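Side-chain contacts in Amuc_1102 (Akkermansia muciniphila, PDB 7DSZ), which is of unknown function but adopts an immunoglobulin-like fold related to archaeal type IV pilus proteins, which suggests a part in pilus assembly or structure: residues 118-123 against 131-136; 84-89 against 173-178. All blocks are in the same frame, centred on the assembly; numbering follows the deposited sequence.

Contact 1 and contact 2 lie on the same side of the chain's centre, their own centres about 9 Å apart. Along the sequence 84-89 comes first, then 118-123, 131-136 and finally 173-178, so the two segments of contact 1 fall between those of contact 2. Helix 117-124 ties them together: its 118-123 part supplies one side of contact 1, and its Arg122 reaches contact 2, where NH2 forms a salt bridge with Asp86 OD2 at 3.1 Å. Both contacts also touch a second subunit. One short helix of this mainly beta, immunoglobulin-like chain thus faces hydrophobic core, the loops of contact 2 and a subunit interface.

Contact 1. Residues 118-123 against 131-136; sequences SSVKRI and GKWVKY
Backbones stay well separated where segment 118-123 of helix 117-124 meets the chain entering strand 134-143: the closest CA atoms, those of Ile123 and Trp133, are 7.6 Å apart, and no hydrogen bond joins the two segments. This is helix-on-sheet packing in an immunoglobulin-like fold, in which helix 117-124 rests on a tryptophan just ahead of a strand. Val120 and Ile123, one helical turn apart, both meet the six-membered part of the Trp133 indole; their side chains each run at about a right angle to that of Trp133, and their CG2 methyls meet the ring obliquely. Val120 brings CG2 to within 4.1 Å of Trp133 CH2. Ile123 uses two carbons, CG2 lying 4.0 Å from Trp133 CE3 and CD1 lying close to CZ3. The indole owes its place to a chi1 of 56°, which sets CG between the backbone N and the carbonyl carbon of Trp133. Val134 CG2 lies near the rim of one face and Val120 CG1 near the rim of the other. Around this pair, Val120 and Trp133 also touch Ala52 of strand 50-63, while Ile123 and Trp133 share Val82 of strand 70-83, which places the indole among strands of both sheets. A classic beta bulge follows, Lys135 and Tyr136 both facing Ala81. Before it, Lys132 centres an inverse gamma turn, and the lysine three residues on bonds back to that turn: Lys135 NZ donates to Lys132 O at 2.7 Å, tilted 27° from the carbonyl plane.

Contact 2. Residues 84-89 against 173-178; sequences NPDRSR and SYYPLL
With chi1 at -53°, Tyr175 holds its CG beside the backbone N and anti to the carbonyl carbon, and the phenol extends from 173-178 to the loop 84-89; Asp86, with chi1 at -72°, likewise keeps its carboxylate beside its own backbone N. The backbones remain far apart, the nearest CA atoms, of Asn84 and Tyr175, being 10.3 Å from each other, so the phenol does the bridging between two loops. Pro85 comes from the opposite direction and turns its CG and CD toward the phenol oxygen: CG lies 3.2 Å from Tyr175 OH, and CD is almost as near the same atom. The CZ atom of Tyr175 is 4.1 Å from Pro85 CG, an apolar contact made obliquely to the ring. Polar contact across the loops runs through a water in the plane of the phenol, at its edge. This water lies 2.7 Å from Tyr175 OH and within hydrogen-bonding distance of both Asn84 OD1 and Asp86 OD2, whereas the direct gap from Asp86 OD2 to Tyr175 OH is 4.1 Å. Asn84 OD1 also accepts from Asp86 N at 2.9 Å, closing an Asx turn that fixes Asn84 and Asp86 relative to each other. A glycine at Pro85 would probably open a gap beside the phenol oxygen, leaving Tyr175 without its apolar neighbour on this side. Asp86 is gripped further by Ser68 of the second subunit, and Asn84 ND2 by Gln90. Helix 117-124 packs against Tyr175 through Ser119, Arg122 and Ile123, while Leu92 and Leu94 of strand 91-104 also touch the phenol side chain, which is thereby lodged between helix and sheet.

Contact 1. Residues 118-123 against 131-136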
ATOM      1  N   SER C 118     -14.538 -11.718  -2.305  1.00 18.88           N
ATOM      2  CA  SER C 118     -15.555 -11.341  -3.289  1.00 19.67           C
ATOM      3  C   SER C 118     -15.220 -11.874  -4.677  1.00 21.77           C
ATOM      4  O   SER C 118     -16.127 -12.256  -5.425  1.00 19.86           O
ATOM      5  CB  SER C 118     -15.743  -9.817  -3.302  1.00 20.09           C
ATOM      6  OG  SER C 118     -14.619  -9.134  -3.836  1.00 20.37           O
ATOM      7  N   SER C 119     -13.932 -11.949  -5.034  1.00 16.51           N
ATOM      8  CA  SER C 119     -13.563 -12.605  -6.284  1.00 16.05           C
ATOM      9  C   SER C 119     -13.974 -14.078  -6.267  1.00 20.50           C
ATOM     10  O   SER C 119     -14.500 -14.596  -7.260  1.00 18.93           O
ATOM     11  CB  SER C 119     -12.057 -12.474  -6.536  1.00 18.95           C
ATOM     12  OG  SER C 119     -11.701 -11.199  -7.052  1.00 18.84           O
ATOM     13  N   VAL C 120     -13.739 -14.772  -5.148  1.00 19.89           N
ATOM     14  CA  VAL C 120     -14.080 -16.197  -5.072  1.00 20.09           C
ATOM     15  C   VAL C 120     -15.590 -16.393  -5.147  1.00 20.09           C
ATOM     16  O   VAL C 120     -16.084 -17.273  -5.868  1.00 22.11           O
ATOM     17  CB  VAL C 120     -13.495 -16.828  -3.797  1.00 20.27           C
ATOM     18  CG1 VAL C 120     -13.990 -18.271  -3.628  1.00 23.05           C
ATOM     19  CG2 VAL C 120     -11.971 -16.760  -3.839  1.00 17.87           C
ATOM     20  N   LYS C 121     -16.341 -15.580  -4.407  1.00 19.24           N
ATOM     21  CA  LYS C 121     -17.795 -15.715  -4.414  1.00 22.70           C
ATOM     22  C   LYS C 121     -18.365 -15.384  -5.785  1.00 26.62           C
ATOM     23  O   LYS C 121     -19.290 -16.056  -6.261  1.00 23.79           O
ATOM     24  CB  LYS C 121     -18.418 -14.823  -3.339  1.00 24.51           C
ATOM     25  CG  LYS C 121     -19.954 -14.914  -3.306  1.00 29.56           C
ATOM     26  CD  LYS C 121     -20.548 -14.246  -2.078  1.00 30.48           C
ATOM     27  CE  LYS C 121     -22.054 -14.517  -2.015  1.00 45.77           C
ATOM     28  NZ  LYS C 121     -22.736 -13.658  -1.012  1.00 47.39           N
ATOM     29  N   ARG C 122     -17.824 -14.351  -6.437  1.00 20.69           N
ATOM     30  CA  ARG C 122     -18.268 -14.005  -7.787  1.00 21.27           C
ATOM     31  C   ARG C 122     -18.000 -15.139  -8.772  1.00 27.04           C
ATOM     32  O   ARG C 122     -18.849 -15.451  -9.621  1.00 22.70           O
ATOM     33  CB  ARG C 122     -17.573 -12.728  -8.249  1.00 20.11           C
ATOM     34  CG  ARG C 122     -18.070 -12.217  -9.602  1.00 21.22           C
ATOM     35  CD  ARG C 122     -17.435 -10.903  -9.974  1.00 19.02           C
ATOM     36  NE  ARG C 122     -17.992 -10.437 -11.241  1.00 21.33           N
ATOM     37  CZ  ARG C 122     -17.400  -9.572 -12.052  1.00 26.64           C
ATOM     38  NH1 ARG C 122     -16.232  -9.032 -11.713  1.00 21.13           N
ATOM     39  NH2 ARG C 122     -17.976  -9.243 -13.204  1.00 28.25           N
ATOM     40  N   ILE C 123     -16.827 -15.770  -8.677  1.00 21.73           N
ATOM     41  CA  ILE C 123     -16.474 -16.836  -9.619  1.00 22.79           C
ATOM     42  C   ILE C 123     -17.342 -18.067  -9.390  1.00 25.05           C
ATOM     43  O   ILE C 123     -17.839 -18.680 -10.344  1.00 27.02           O
ATOM     44  CB  ILE C 123     -14.976 -17.187  -9.509  1.00 21.31           C
ATOM     45  CG1 ILE C 123     -14.109 -16.055 -10.064  1.00 20.15           C
ATOM     46  CG2 ILE C 123     -14.676 -18.493 -10.282  1.00 23.62           C
ATOM     47  CD1 ILE C 123     -12.607 -16.199  -9.686  1.00 21.06           C
ATOM     48  N   GLY C 131     -16.526 -26.642  -5.775  1.00 47.99           N
ATOM     49  CA  GLY C 131     -16.090 -27.316  -6.979  1.00 49.42           C
ATOM     50  C   GLY C 131     -14.620 -27.087  -7.288  1.00 48.99           C
ATOM     51  O   GLY C 131     -13.859 -26.488  -6.519  1.00 43.37           O
ATOM     52  N   LYS C 132     -14.216 -27.613  -8.446  1.00 46.87           N
ATOM     53  CA  LYS C 132     -12.891 -27.344  -9.001  1.00 43.66           C
ATOM     54  C   LYS C 132     -12.980 -26.098  -9.875  1.00 40.96           C
ATOM     55  O   LYS C 132     -12.960 -26.151 -11.109  1.00 41.40           O
ATOM     56  CB  LYS C 132     -12.376 -28.544  -9.788  1.00 53.14           C
ATOM     57  CG  LYS C 132     -11.944 -29.707  -8.920  1.00 59.49           C
ATOM     58  CD  LYS C 132     -10.807 -29.317  -7.989  1.00 60.81           C
ATOM     59  CE  LYS C 132     -10.918 -30.071  -6.679  1.00 61.49           C
ATOM     60  NZ  LYS C 132     -11.363 -31.475  -6.902  1.00 58.82           N
ATOM     61  N   TRP C 133     -13.100 -24.954  -9.203  1.00 32.55           N
ATOM     62  CA  TRP C 133     -13.302 -23.719  -9.942  1.00 26.34           C
ATOM     63  C   TRP C 133     -12.026 -23.197 -10.582  1.00 22.19           C
ATOM     64  O   TRP C 133     -12.102 -22.351 -11.474  1.00 25.46           O
ATOM     65  CB  TRP C 133     -13.924 -22.657  -9.034  1.00 30.71           C
ATOM     66  CG  TRP C 133     -13.180 -22.341  -7.759  1.00 26.21           C
ATOM     67  CD1 TRP C 133     -13.323 -22.958  -6.543  1.00 28.69           C
ATOM     68  CD2 TRP C 133     -12.234 -21.280  -7.560  1.00 21.81           C
ATOM     69  NE1 TRP C 133     -12.507 -22.354  -5.606  1.00 28.14           N
ATOM     70  CE2 TRP C 133     -11.830 -21.323  -6.207  1.00 27.97           C
ATOM     71  CE3 TRP C 133     -11.690 -20.299  -8.397  1.00 23.58           C
ATOM     72  CZ2 TRP C 133     -10.899 -20.419  -5.672  1.00 22.81           C
ATOM     73  CZ3 TRP C 133     -10.770 -19.408  -7.871  1.00 21.63           C
ATOM     74  CH2 TRP C 133     -10.371 -19.484  -6.522  1.00 21.30           C
ATOM     75  N   VAL C 134     -10.861 -23.687 -10.171  1.00 25.42           N
ATOM     76  CA  VAL C 134      -9.605 -23.342 -10.830  1.00 23.64           C
ATOM     77  C   VAL C 134      -9.388 -24.335 -11.967  1.00 24.05           C
ATOM     78  O   VAL C 134      -9.113 -25.513 -11.726  1.00 28.51           O
ATOM     79  CB  VAL C 134      -8.430 -23.368  -9.846  1.00 24.15           C
ATOM     80  CG1 VAL C 134      -7.151 -22.948 -10.562  1.00 26.91           C
ATOM     81  CG2 VAL C 134      -8.711 -22.470  -8.643  1.00 24.53           C
ATOM     82  N   LYS C 135      -9.479 -23.861 -13.207  1.00 24.52           N
ATOM     83  CA  LYS C 135      -9.387 -24.750 -14.361  1.00 27.67           C
ATOM     84  C   LYS C 135      -7.947 -25.003 -14.789  1.00 31.44           C
ATOM     85  O   LYS C 135      -7.565 -26.151 -15.033  1.00 28.97           O
ATOM     86  CB  LYS C 135     -10.197 -24.172 -15.526  1.00 28.59           C
ATOM     87  CG  LYS C 135     -11.691 -24.110 -15.232  1.00 35.53           C
ATOM     88  CD  LYS C 135     -12.167 -25.398 -14.560  1.00 34.00           C
ATOM     89  CE  LYS C 135     -13.667 -25.353 -14.303  1.00 37.71           C
ATOM     90  NZ  LYS C 135     -14.148 -26.526 -13.528  1.00 43.39           N
ATOM     91  N   TYR C 136      -7.141 -23.948 -14.885  1.00 24.51           N
ATOM     92  CA  TYR C 136      -5.730 -24.071 -15.226  1.00 23.03           C
ATOM     93  C   TYR C 136      -4.889 -23.207 -14.296  1.00 26.25           C
ATOM     94  O   TYR C 136      -5.349 -22.167 -13.812  1.00 23.79           O
ATOM     95  CB  TYR C 136      -5.465 -23.631 -16.645  1.00 23.17           C
ATOM     96  CG  TYR C 136      -6.281 -24.378 -17.675  1.00 32.09           C
ATOM     97  CD1 TYR C 136      -6.061 -25.721 -17.906  1.00 36.49           C
ATOM     98  CD2 TYR C 136      -7.271 -23.736 -18.404  1.00 39.07           C
ATOM     99  CE1 TYR C 136      -6.794 -26.418 -18.846  1.00 42.47           C
ATOM    100  CE2 TYR C 136      -8.016 -24.427 -19.358  1.00 41.87           C
ATOM    101  CZ  TYR C 136      -7.767 -25.767 -19.567  1.00 38.72           C
ATOM    102  OH  TYR C 136      -8.489 -26.471 -20.498  1.00 43.07           O
TER

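Contact 2. Residues 84-89 against 173-178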
ATOM      1  N   ASN C  84     -15.565 -17.866 -16.761  1.00 29.26           N
ATOM      2  CA  ASN C  84     -16.234 -16.577 -16.618  1.00 33.55           C
ATOM      3  C   ASN C  84     -17.637 -16.824 -16.078  1.00 37.12           C
ATOM      4  O   ASN C  84     -18.471 -17.418 -16.773  1.00 35.22           O
ATOM      5  CB  ASN C  84     -16.295 -15.825 -17.950  1.00 31.30           C
ATOM      6  CG  ASN C  84     -16.795 -14.399 -17.789  1.00 30.65           C
ATOM      7  OD1 ASN C  84     -17.388 -14.054 -16.774  1.00 29.38           O
ATOM      8  ND2 ASN C  84     -16.552 -13.564 -18.793  1.00 29.96           N
ATOM      9  N   PRO C  85     -17.934 -16.398 -14.846  1.00 31.98           N
ATOM     10  CA  PRO C  85     -19.271 -16.657 -14.295  1.00 27.29           C
ATOM     11  C   PRO C  85     -20.361 -15.859 -14.979  1.00 29.86           C
ATOM     12  O   PRO C  85     -21.540 -16.182 -14.794  1.00 36.31           O
ATOM     13  CB  PRO C  85     -19.129 -16.263 -12.819  1.00 27.18           C
ATOM     14  CG  PRO C  85     -18.033 -15.226 -12.818  1.00 24.41           C
ATOM     15  CD  PRO C  85     -17.077 -15.640 -13.909  1.00 25.72           C
ATOM     16  N   ASP C  86     -20.009 -14.820 -15.739  1.00 30.00           N
ATOM     17  CA  ASP C  86     -20.982 -14.013 -16.465  1.00 30.81           C
ATOM     18  C   ASP C  86     -21.194 -14.471 -17.897  1.00 44.01           C
ATOM     19  O   ASP C  86     -22.230 -14.139 -18.488  1.00 41.22           O
ATOM     20  CB  ASP C  86     -20.550 -12.548 -16.502  1.00 28.67           C
ATOM     21  CG  ASP C  86     -20.683 -11.872 -15.165  1.00 33.09           C
ATOM     22  OD1 ASP C  86     -21.596 -12.248 -14.403  1.00 31.96           O
ATOM     23  OD2 ASP C  86     -19.865 -10.971 -14.874  1.00 37.40           O
ATOM     24  N   ARG C  87     -20.219 -15.194 -18.483  1.00 39.13           N
ATOM     25  CA  ARG C  87     -20.308 -15.718 -19.858  1.00 42.74           C
ATOM     26  C   ARG C  87     -19.632 -17.086 -19.834  1.00 40.28           C
ATOM     27  O   ARG C  87     -18.451 -17.225 -20.170  1.00 51.51           O
ATOM     28  CB  ARG C  87     -19.646 -14.786 -20.873  1.00 44.30           C
ATOM     29  CG  ARG C  87     -20.125 -13.346 -20.825  1.00 46.16           C
ATOM     30  CD  ARG C  87     -19.060 -12.407 -21.356  1.00 50.52           C
ATOM     31  NE  ARG C  87     -18.709 -12.693 -22.746  1.00 64.12           N
ATOM     32  CZ  ARG C  87     -19.089 -11.949 -23.779  1.00 63.09           C
ATOM     33  NH1 ARG C  87     -19.828 -10.868 -23.578  1.00 66.75           N
ATOM     34  NH2 ARG C  87     -18.724 -12.277 -25.011  1.00 68.49           N
ATOM     35  N   SER C  88     -20.390 -18.104 -19.431  1.00 42.70           N
ATOM     36  CA  SER C  88     -19.829 -19.426 -19.167  1.00 54.57           C
ATOM     37  C   SER C  88     -19.230 -20.089 -20.404  1.00 57.06           C
ATOM     38  O   SER C  88     -18.593 -21.141 -20.274  1.00 54.22           O
ATOM     39  CB  SER C  88     -20.906 -20.327 -18.570  1.00 59.95           C
ATOM     40  OG  SER C  88     -22.084 -20.268 -19.355  1.00 64.78           O
ATOM     41  N   ARG C  89     -19.415 -19.510 -21.590  1.00 50.49           N
ATOM     42  CA  ARG C  89     -18.779 -20.040 -22.785  1.00 52.80           C
ATOM     43  C   ARG C  89     -17.274 -19.783 -22.817  1.00 57.28           C
ATOM     44  O   ARG C  89     -16.582 -20.366 -23.658  1.00 49.44           O
ATOM     45  CB  ARG C  89     -19.454 -19.440 -24.024  1.00 64.98           C
ATOM     46  CG  ARG C  89     -19.622 -20.412 -25.189  1.00 66.32           C
ATOM     47  CD  ARG C  89     -20.930 -20.185 -25.967  1.00 73.26           C
ATOM     48  NE  ARG C  89     -21.627 -18.956 -25.583  1.00 79.72           N
ATOM     49  CZ  ARG C  89     -22.663 -18.441 -26.244  1.00 81.54           C
ATOM     50  NH1 ARG C  89     -23.125 -19.042 -27.333  1.00 75.73           N
ATOM     51  NH2 ARG C  89     -23.236 -17.319 -25.820  1.00 77.15           N
ATOM     52  N   SER C 173      -7.998  -7.686 -16.076  1.00 27.13           N
ATOM     53  CA  SER C 173      -7.433  -7.150 -14.846  1.00 27.43           C
ATOM     54  C   SER C 173      -8.458  -7.085 -13.726  1.00 29.01           C
ATOM     55  O   SER C 173      -8.099  -6.779 -12.582  1.00 25.84           O
ATOM     56  CB  SER C 173      -6.834  -5.763 -15.097  1.00 37.56           C
ATOM     57  OG  SER C 173      -5.625  -5.881 -15.832  1.00 43.16           O
ATOM     58  N   TYR C 174      -9.722  -7.362 -14.030  1.00 26.48           N
ATOM     59  CA  TYR C 174     -10.711  -7.545 -12.986  1.00 21.04           C
ATOM     60  C   TYR C 174     -10.474  -8.899 -12.330  1.00 22.20           C
ATOM     61  O   TYR C 174      -9.615  -9.677 -12.759  1.00 24.37           O
ATOM     62  CB  TYR C 174     -12.110  -7.394 -13.581  1.00 25.43           C
ATOM     63  CG  TYR C 174     -12.360  -5.974 -14.044  1.00 26.39           C
ATOM     64  CD1 TYR C 174     -12.149  -4.905 -13.179  1.00 25.69           C
ATOM     65  CD2 TYR C 174     -12.773  -5.700 -15.345  1.00 30.41           C
ATOM     66  CE1 TYR C 174     -12.364  -3.605 -13.586  1.00 27.72           C
ATOM     67  CE2 TYR C 174     -12.988  -4.395 -15.760  1.00 29.44           C
ATOM     68  CZ  TYR C 174     -12.778  -3.355 -14.872  1.00 32.99           C
ATOM     69  OH  TYR C 174     -12.983  -2.049 -15.250  1.00 40.10           O
ATOM     70  N   TYR C 175     -11.238  -9.210 -11.287  1.00 19.00           N
ATOM     71  CA  TYR C 175     -10.915 -10.329 -10.405  1.00 19.47           C
ATOM     72  C   TYR C 175      -9.424 -10.289 -10.057  1.00 24.05           C
ATOM     73  O   TYR C 175      -8.680 -11.218 -10.391  1.00 19.25           O
ATOM     74  CB  TYR C 175     -11.259 -11.670 -11.037  1.00 21.48           C
ATOM     75  CG  TYR C 175     -12.661 -11.841 -11.549  1.00 22.83           C
ATOM     76  CD1 TYR C 175     -13.049 -11.312 -12.781  1.00 23.47           C
ATOM     77  CD2 TYR C 175     -13.569 -12.598 -10.840  1.00 18.44           C
ATOM     78  CE1 TYR C 175     -14.335 -11.501 -13.266  1.00 23.42           C
ATOM     79  CE2 TYR C 175     -14.848 -12.804 -11.317  1.00 21.33           C
ATOM     80  CZ  TYR C 175     -15.223 -12.247 -12.521  1.00 22.08           C
ATOM     81  OH  TYR C 175     -16.501 -12.459 -12.983  1.00 24.64           O
ATOM     82  N   PRO C 176      -8.948  -9.206  -9.454  1.00 21.02           N
ATOM     83  CA  PRO C 176      -7.497  -8.990  -9.405  1.00 21.43           C
ATOM     84  C   PRO C 176      -6.792  -9.991  -8.496  1.00 18.93           C
ATOM     85  O   PRO C 176      -7.210 -10.244  -7.361  1.00 16.90           O
ATOM     86  CB  PRO C 176      -7.362  -7.552  -8.879  1.00 23.21           C
ATOM     87  CG  PRO C 176      -8.664  -7.232  -8.238  1.00 26.74           C
ATOM     88  CD  PRO C 176      -9.716  -8.074  -8.895  1.00 18.97           C
ATOM     89  N   LEU C 177      -5.728 -10.572  -9.032  1.00 18.58           N
ATOM     90  CA  LEU C 177      -4.801 -11.355  -8.235  1.00 19.26           C
ATOM     91  C   LEU C 177      -3.958 -10.408  -7.408  1.00 20.05           C
ATOM     92  O   LEU C 177      -3.476  -9.394  -7.917  1.00 21.57           O
ATOM     93  CB  LEU C 177      -3.897 -12.176  -9.143  1.00 20.54           C
ATOM     94  CG  LEU C 177      -4.488 -13.480  -9.650  1.00 23.51           C
ATOM     95  CD1 LEU C 177      -3.517 -14.098 -10.656  1.00 22.35           C
ATOM     96  CD2 LEU C 177      -4.731 -14.393  -8.454  1.00 21.04           C
ATOM     97  N   LEU C 178      -3.775 -10.736  -6.133  1.00 17.34           N
ATOM     98  CA  LEU C 178      -3.105  -9.840  -5.210  1.00 16.51           C
ATOM     99  C   LEU C 178      -1.837 -10.498  -4.687  1.00 18.95           C
ATOM    100  O   LEU C 178      -1.791 -11.715  -4.509  1.00 16.71           O
ATOM    101  CB  LEU C 178      -4.012  -9.515  -4.048  1.00 14.19           C
ATOM    102  CG  LEU C 178      -5.355  -8.915  -4.489  1.00 18.10           C
ATOM    103  CD1 LEU C 178      -6.330  -8.911  -3.315  1.00 20.48           C
ATOM    104  CD2 LEU C 178      -5.108  -7.505  -4.960  1.00 22.33           C
TER
HETATM  105  O   HOH W   1     -17.197 -11.759 -15.446  1.00 29.76           O